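Local coordinates for protein glutathione-specific gamma-glutamylcyclotransferase (PDB 5HWI) that cleaves glutathione into 5-oxo-L-proline and the dipeptide Cys-Gly, acting on glutathione but not on other gamma-glutamyl peptides, at residues R37-M42 and R55-I60; Y119-V124 and S159-T164. The protein carries 4 engineered substitutions. All coordinates share one frame; numbering follows the deposited sequence. Where two conformers were deposited one is given.

Contact 1 (R37-M42 and R55-I60). Engineered in segment 37-42: M42 (natural residue Ser).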
loop_
_atom_site.group_PDB
_atom_site.type_symbol
_atom_site.label_atom_id
_atom_site.label_comp_id
_atom_site.label_asym_id
_atom_site.label_seq_id
_atom_site.Cartn_x
_atom_site.Cartn_y
_atom_site.Cartn_z
ATOM N N ARG A 37 -4.445 -4.233 1.733
ATOM C CA ARG A 37 -3.091 -4.014 2.220
ATOM C C ARG A 37 -2.926 -4.794 3.526
ATOM O O ARG A 37 -3.750 -4.645 4.442
ATOM C CB ARG A 37 -2.823 -2.541 2.504
ATOM C CG ARG A 37 -1.434 -2.346 3.045
ATOM C CD ARG A 37 -1.467 -1.086 3.883
ATOM N NE ARG A 37 -1.529 0.074 3.027
ATOM C CZ ARG A 37 -2.572 0.904 2.902
ATOM N NH1 ARG A 37 -3.656 0.713 3.573
ATOM N NH2 ARG A 37 -2.504 1.957 2.072
ATOM N N ARG A 38 -1.864 -5.598 3.597
ATOM C CA ARG A 38 -1.554 -6.348 4.820
ATOM C C ARG A 38 -0.076 -6.229 5.129
ATOM O O ARG A 38 0.750 -6.173 4.224
ATOM C CB ARG A 38 -1.924 -7.836 4.660
ATOM C CG ARG A 38 -3.450 -8.105 4.565
ATOM C CD ARG A 38 -4.038 -7.740 5.961
ATOM N NE ARG A 38 -5.479 -7.973 6.021
ATOM C CZ ARG A 38 -6.459 -7.138 5.677
ATOM N NH1 ARG A 38 -6.209 -5.910 5.163
ATOM N NH2 ARG A 38 -7.711 -7.567 5.879
ATOM N N PHE A 39 0.273 -6.304 6.411
ATOM C CA PHE A 39 1.690 -6.271 6.790
ATOM C C PHE A 39 2.257 -7.689 6.805
ATOM O O PHE A 39 2.680 -8.225 7.845
ATOM C CB PHE A 39 1.852 -5.575 8.153
ATOM C CG PHE A 39 2.081 -4.101 7.996
ATOM C CD1 PHE A 39 1.105 -3.303 7.401
ATOM C CD2 PHE A 39 3.295 -3.521 8.445
ATOM C CE1 PHE A 39 1.304 -1.899 7.204
ATOM C CE2 PHE A 39 3.506 -2.132 8.311
ATOM C CZ PHE A 39 2.499 -1.310 7.680
ATOM N N TRP A 40 2.197 -8.325 5.634
ATOM C CA TRP A 40 2.521 -9.748 5.501
ATOM C C TRP A 40 3.781 -9.976 4.675
ATOM O O TRP A 40 3.990 -11.081 4.152
ATOM C CB TRP A 40 1.330 -10.523 4.902
ATOM C CG TRP A 40 0.164 -10.644 5.860
ATOM C CD1 TRP A 40 0.148 -10.289 7.155
ATOM C CD2 TRP A 40 -1.152 -11.167 5.568
ATOM N NE1 TRP A 40 -1.097 -10.552 7.722
ATOM C CE2 TRP A 40 -1.901 -11.102 6.763
ATOM C CE3 TRP A 40 -1.746 -11.699 4.431
ATOM C CZ2 TRP A 40 -3.217 -11.496 6.839
ATOM C CZ3 TRP A 40 -3.079 -12.140 4.511
ATOM C CH2 TRP A 40 -3.790 -12.032 5.700
ATOM N N GLN A 41 4.640 -8.950 4.568
ATOM C CA GLN A 41 5.930 -9.054 3.899
ATOM C C GLN A 41 7.000 -8.876 4.970
ATOM O O GLN A 41 6.967 -7.875 5.709
ATOM C CB GLN A 41 6.010 -7.948 2.823
ATOM C CG GLN A 41 7.254 -7.966 2.018
ATOM C CD GLN A 41 7.192 -9.007 0.905
ATOM O OE1 GLN A 41 6.275 -9.856 0.867
ATOM N NE2 GLN A 41 8.198 -8.986 0.025
HETATM N N MSE A 42 7.929 -9.821 5.087
HETATM C CA MSE A 42 8.950 -9.573 6.105
HETATM C C MSE A 42 10.058 -8.645 5.565
HETATM O O MSE A 42 10.282 -8.502 4.340
HETATM C CB MSE A 42 9.531 -10.883 6.653
HETATM C CG MSE A 42 10.261 -11.718 5.676
HETATM SE SE MSE A 42 10.744 -13.397 6.610
HETATM C CE MSE A 42 9.953 -14.642 5.337
ATOM N N ARG A 55 8.021 -6.378 9.663
ATOM C CA ARG A 55 6.889 -6.519 8.731
ATOM C C ARG A 55 6.654 -5.205 8.016
ATOM O O ARG A 55 6.517 -4.150 8.659
ATOM C CB ARG A 55 5.593 -6.855 9.463
ATOM C CG ARG A 55 5.718 -8.156 10.306
ATOM C CD ARG A 55 5.666 -9.323 9.320
ATOM N NE ARG A 55 5.653 -10.621 10.027
ATOM C CZ ARG A 55 6.725 -11.316 10.398
ATOM N NH1 ARG A 55 7.950 -10.860 10.106
ATOM N NH2 ARG A 55 6.572 -12.513 11.027
ATOM N N VAL A 56 6.506 -5.293 6.715
ATOM C CA VAL A 56 6.176 -4.130 5.898
ATOM C C VAL A 56 4.997 -4.502 4.980
ATOM O O VAL A 56 4.478 -5.634 4.995
ATOM C CB VAL A 56 7.396 -3.629 5.106
ATOM C CG1 VAL A 56 8.473 -3.059 6.097
ATOM C CG2 VAL A 56 7.990 -4.742 4.231
ATOM N N ALA A 57 4.516 -3.495 4.219
ATOM C CA ALA A 57 3.210 -3.606 3.565
ATOM C C ALA A 57 3.313 -4.285 2.226
ATOM O O ALA A 57 4.281 -4.066 1.471
ATOM C CB ALA A 57 2.614 -2.205 3.346
ATOM N N THR A 58 2.277 -5.067 1.894
ATOM C CA THR A 58 2.109 -5.554 0.539
ATOM C C THR A 58 0.623 -5.535 0.217
ATOM O O THR A 58 -0.212 -5.373 1.095
ATOM C CB THR A 58 2.683 -6.968 0.342
ATOM O OG1 THR A 58 2.546 -7.328 -1.038
ATOM C CG2 THR A 58 1.939 -8.043 1.201
ATOM N N LEU A 59 0.290 -5.621 -1.067
ATOM C CA LEU A 59 -1.100 -5.673 -1.494
ATOM C C LEU A 59 -1.441 -7.103 -1.888
ATOM O O LEU A 59 -0.664 -7.782 -2.589
ATOM C CB LEU A 59 -1.378 -4.776 -2.709
ATOM C CG LEU A 59 -1.172 -3.283 -2.544
ATOM C CD1 LEU A 59 -1.442 -2.710 -4.010
ATOM C CD2 LEU A 59 -2.143 -2.724 -1.489
ATOM N N ILE A 60 -2.605 -7.557 -1.440
ATOM C CA ILE A 60 -3.083 -8.896 -1.759
ATOM C C ILE A 60 -4.309 -8.783 -2.660
ATOM O O ILE A 60 -5.328 -8.193 -2.256
ATOM C CB ILE A 60 -3.403 -9.708 -0.501
ATOM C CG1 ILE A 60 -2.165 -9.737 0.408
ATOM C CG2 ILE A 60 -3.847 -11.167 -0.873
ATOM C CD1 ILE A 60 -2.556 -9.852 1.689
#
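The F39 ring lies against the backbone of 55-60: the V56 C atom and the A57 N atom sit over one face, and the carbonyl of R55 meets the edge, with R55 O 3.3 Å from F39 CD2. On the indole of W40, the CB of R38 covers one face near the rim, while I60 CD1 approaches obliquely, 3.4 Å from W40 CE3. The same I60 methyl lies 3.5 Å from R38 CG, touching the arginine stem and the indole together; its side chain crosses both at about a right angle. The R55 guanidinium, salt-bridged to E174, has F39 O at its edge, near its plane, and CB of the engineered M42 oblique to it.

R38 and T58 form an antiparallel hydrogen-bonded pair with nearly straight bonds, R38 N to T58 O at 3.0 Å (165°) and T58 N to R38 O. The register then slips by one residue, a beta bulge, and F39 centres an inverse gamma turn within it. Pairing resumes at Q41 and V56, where V56 N donates to Q41 O at 2.8 Å (171°) but the return bond from Q41 N is weak. F39 O, buried by the contact, has no polar partner. R38 turns back at chi2 (-67°), which brings its NH1 to R37 O at 2.9 Å, in the guanidinium plane; NH1 also forms a salt bridge with D218, and NE bonds N74.

R37 NH2 bonds Y13 O, and L59 lies close to the Y13 side chain; as Y13 binds substrate by similarity, this pair probably backs the glutathione pocket. The contact is buried inside the three-stranded antiparallel sheet, with 54-61 as its central strand. The F39 ring packs against three helices, touching I183 of helix 176-185, L197 of helix 193-205 and L224 of helix 220-231.

Contact 2 (Y119-V124 and S159-T164)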
loop_
_atom_site.group_PDB
_atom_site.type_symbol
_atom_site.label_atom_id
_atom_site.label_comp_id
_atom_site.label_asym_id
_atom_site.label_seq_id
_atom_site.Cartn_x
_atom_site.Cartn_y
_atom_site.Cartn_z
ATOM N N TYR A 119 9.628 -7.791 -3.883
ATOM C CA TYR A 119 8.519 -7.162 -4.586
ATOM C C TYR A 119 8.715 -7.333 -6.075
ATOM O O TYR A 119 9.846 -7.315 -6.569
ATOM C CB TYR A 119 8.419 -5.672 -4.282
ATOM C CG TYR A 119 8.002 -5.361 -2.880
ATOM C CD1 TYR A 119 8.918 -5.436 -1.818
ATOM C CD2 TYR A 119 6.714 -4.950 -2.615
ATOM C CE1 TYR A 119 8.536 -5.111 -0.520
ATOM C CE2 TYR A 119 6.313 -4.638 -1.349
ATOM C CZ TYR A 119 7.235 -4.741 -0.287
ATOM O OH TYR A 119 6.835 -4.417 0.994
ATOM N N THR A 120 7.607 -7.497 -6.795
ATOM C CA THR A 120 7.664 -7.518 -8.247
ATOM C C THR A 120 6.780 -6.409 -8.807
ATOM O O THR A 120 5.933 -5.859 -8.113
ATOM C CB THR A 120 7.241 -8.897 -8.799
ATOM O OG1 THR A 120 6.057 -9.356 -8.104
ATOM C CG2 THR A 120 8.365 -9.884 -8.546
ATOM N N LEU A 121 7.014 -6.059 -10.075
ATOM C CA LEU A 121 6.351 -4.913 -10.682
ATOM C C LEU A 121 5.105 -5.380 -11.438
ATOM O O LEU A 121 5.181 -6.315 -12.252
ATOM C CB LEU A 121 7.325 -4.204 -11.639
ATOM C CG LEU A 121 6.956 -2.818 -12.155
ATOM C CD1 LEU A 121 6.720 -1.801 -11.060
ATOM C CD2 LEU A 121 8.027 -2.356 -13.169
ATOM N N HIS A 122 3.980 -4.701 -11.215
ATOM C CA HIS A 122 2.693 -5.043 -11.830
ATOM C C HIS A 122 1.987 -3.778 -12.293
ATOM O O HIS A 122 2.401 -2.661 -11.972
ATOM C CB HIS A 122 1.785 -5.779 -10.850
ATOM C CG HIS A 122 2.420 -6.997 -10.276
ATOM N ND1 HIS A 122 2.184 -8.261 -10.786
ATOM C CD2 HIS A 122 3.321 -7.148 -9.276
ATOM C CE1 HIS A 122 2.899 -9.140 -10.105
ATOM N NE2 HIS A 122 3.596 -8.491 -9.185
ATOM N N GLU A 123 0.913 -3.949 -13.075
ATOM C CA GLU A 123 0.090 -2.811 -13.487
ATOM C C GLU A 123 -1.329 -3.022 -12.980
ATOM O O GLU A 123 -1.879 -4.114 -13.144
ATOM C CB GLU A 123 0.103 -2.620 -15.025
ATOM C CG GLU A 123 1.465 -2.173 -15.534
ATOM C CD GLU A 123 1.628 -2.302 -17.060
ATOM O OE1 GLU A 123 0.667 -2.719 -17.747
ATOM O OE2 GLU A 123 2.728 -1.987 -17.567
ATOM N N VAL A 124 -1.899 -2.008 -12.317
ATOM C CA VAL A 124 -3.243 -2.102 -11.746
ATOM C C VAL A 124 -4.012 -0.824 -12.043
ATOM O O VAL A 124 -3.427 0.232 -12.267
ATOM C CB VAL A 124 -3.214 -2.339 -10.198
ATOM C CG1 VAL A 124 -2.444 -3.659 -9.873
ATOM C CG2 VAL A 124 -2.609 -1.127 -9.476
ATOM N N SER A 159 1.688 1.556 -12.518
ATOM C CA SER A 159 2.597 0.498 -12.088
ATOM C C SER A 159 2.623 0.490 -10.552
ATOM O O SER A 159 2.279 1.479 -9.898
ATOM C CB SER A 159 4.017 0.659 -12.641
ATOM O OG SER A 159 4.653 1.822 -12.065
ATOM N N VAL A 160 2.985 -0.660 -9.990
ATOM C CA VAL A 160 2.896 -0.843 -8.536
ATOM C C VAL A 160 3.838 -1.981 -8.153
ATOM O O VAL A 160 4.006 -2.927 -8.912
ATOM C CB VAL A 160 1.436 -1.104 -8.086
ATOM C CG1 VAL A 160 0.897 -2.384 -8.658
ATOM C CG2 VAL A 160 1.339 -1.149 -6.495
ATOM N N TYR A 161 4.505 -1.858 -6.992
ATOM C CA TYR A 161 5.343 -2.936 -6.459
ATOM C C TYR A 161 4.564 -3.766 -5.442
ATOM O O TYR A 161 4.037 -3.223 -4.473
ATOM C CB TYR A 161 6.604 -2.386 -5.780
ATOM C CG TYR A 161 7.556 -1.793 -6.789
ATOM C CD1 TYR A 161 7.456 -0.454 -7.144
ATOM C CD2 TYR A 161 8.534 -2.570 -7.373
ATOM C CE1 TYR A 161 8.333 0.080 -8.107
ATOM C CE2 TYR A 161 9.407 -2.062 -8.299
ATOM C CZ TYR A 161 9.291 -0.728 -8.667
ATOM O OH TYR A 161 10.176 -0.228 -9.612
ATOM N N ILE A 162 4.524 -5.078 -5.654
ATOM C CA ILE A 162 3.696 -5.978 -4.846
ATOM C C ILE A 162 4.540 -7.176 -4.460
ATOM O O ILE A 162 5.226 -7.735 -5.313
ATOM C CB ILE A 162 2.456 -6.481 -5.622
ATOM C CG1 ILE A 162 1.487 -5.302 -5.855
ATOM C CG2 ILE A 162 1.770 -7.596 -4.863
ATOM C CD1 ILE A 162 0.332 -5.654 -6.736
ATOM N N GLY A 163 4.522 -7.531 -3.167
ATOM C CA GLY A 163 5.101 -8.806 -2.724
ATOM C C GLY A 163 4.023 -9.848 -2.901
ATOM O O GLY A 163 3.061 -9.889 -2.110
ATOM N N THR A 164 4.132 -10.657 -3.951
ATOM C CA THR A 164 3.078 -11.627 -4.245
ATOM C C THR A 164 3.136 -12.787 -3.252
ATOM O O THR A 164 4.126 -12.994 -2.515
ATOM C CB THR A 164 3.190 -12.170 -5.664
ATOM O OG1 THR A 164 4.401 -12.911 -5.810
ATOM C CG2 THR A 164 3.207 -11.021 -6.659
HETATM O O HOH W 1 6.630 -10.528 -5.620
#
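L121 and Y161 form a non-hydrogen-bonded pair in the five-stranded mixed sheet of this gamma-glutamylcyclotransferase of the ChaC subfamily, where 120-124 and 159-162 run antiparallel. The flanking pairs, T120 with I162 and H122 with V160, carry the backbone bonds; T120 N to I162 O, at 2.8 Å, is the straightest.

With CG anti to the backbone N (chi1 -167°), L121 lays CD1 over one face of the Y161 phenol, a CH-pi contact 3.8 Å from CD1 to the ring centroid and 15° off the normal. The phenol OH is held by N112 and R108, and the Y161 side chain touches E115, the proton acceptor by similarity.

On the other face of the sheet, with CG opposite the carbonyl carbon and beside its own N (chi1 -55°), H122 carries its imidazole back along its strand until NE2 donates to T120 OG1 at 2.8 Å. The ring crosses I162 at about a right angle, CD2 3.8 Å from I162 CB, and NE2 lies 3.6 Å from T164 CG2. An alanine in place of H122 is likely to deprive T120 OG1 of this donor and open a gap beside I162 and T164. At the far end, both V124 methyls rest on V160 CG1.

One water joins the strand ends: it accepts from T120 OG1 at 2.8 Å and from T164 N at 3.0 Å, and donates to I162 O.

In the fold
Both contacts are antiparallel strand pairings, but in different sheets: contact 1 in the three-stranded sheet, contact 2 in the five-stranded one. Contact 1 is core, with ten of its twelve residues buried and its register broken by a bulge; contact 2 has an unbroken register but three exposed residues and a water at its end. In the first, a phenylalanine ring lies on backbone while an indole and arginine stems meet aliphatic methyls; the second relies on a leucine-tyrosine pair and an imidazole. Their centres are 12 Å apart, and probable hydrogen bonds join them, Y119 OH to A57 O at 2.6 Å and T58 OG1 to G163 O at 2.8 Å. Both approach Y13, a substrate-binding residue by similarity.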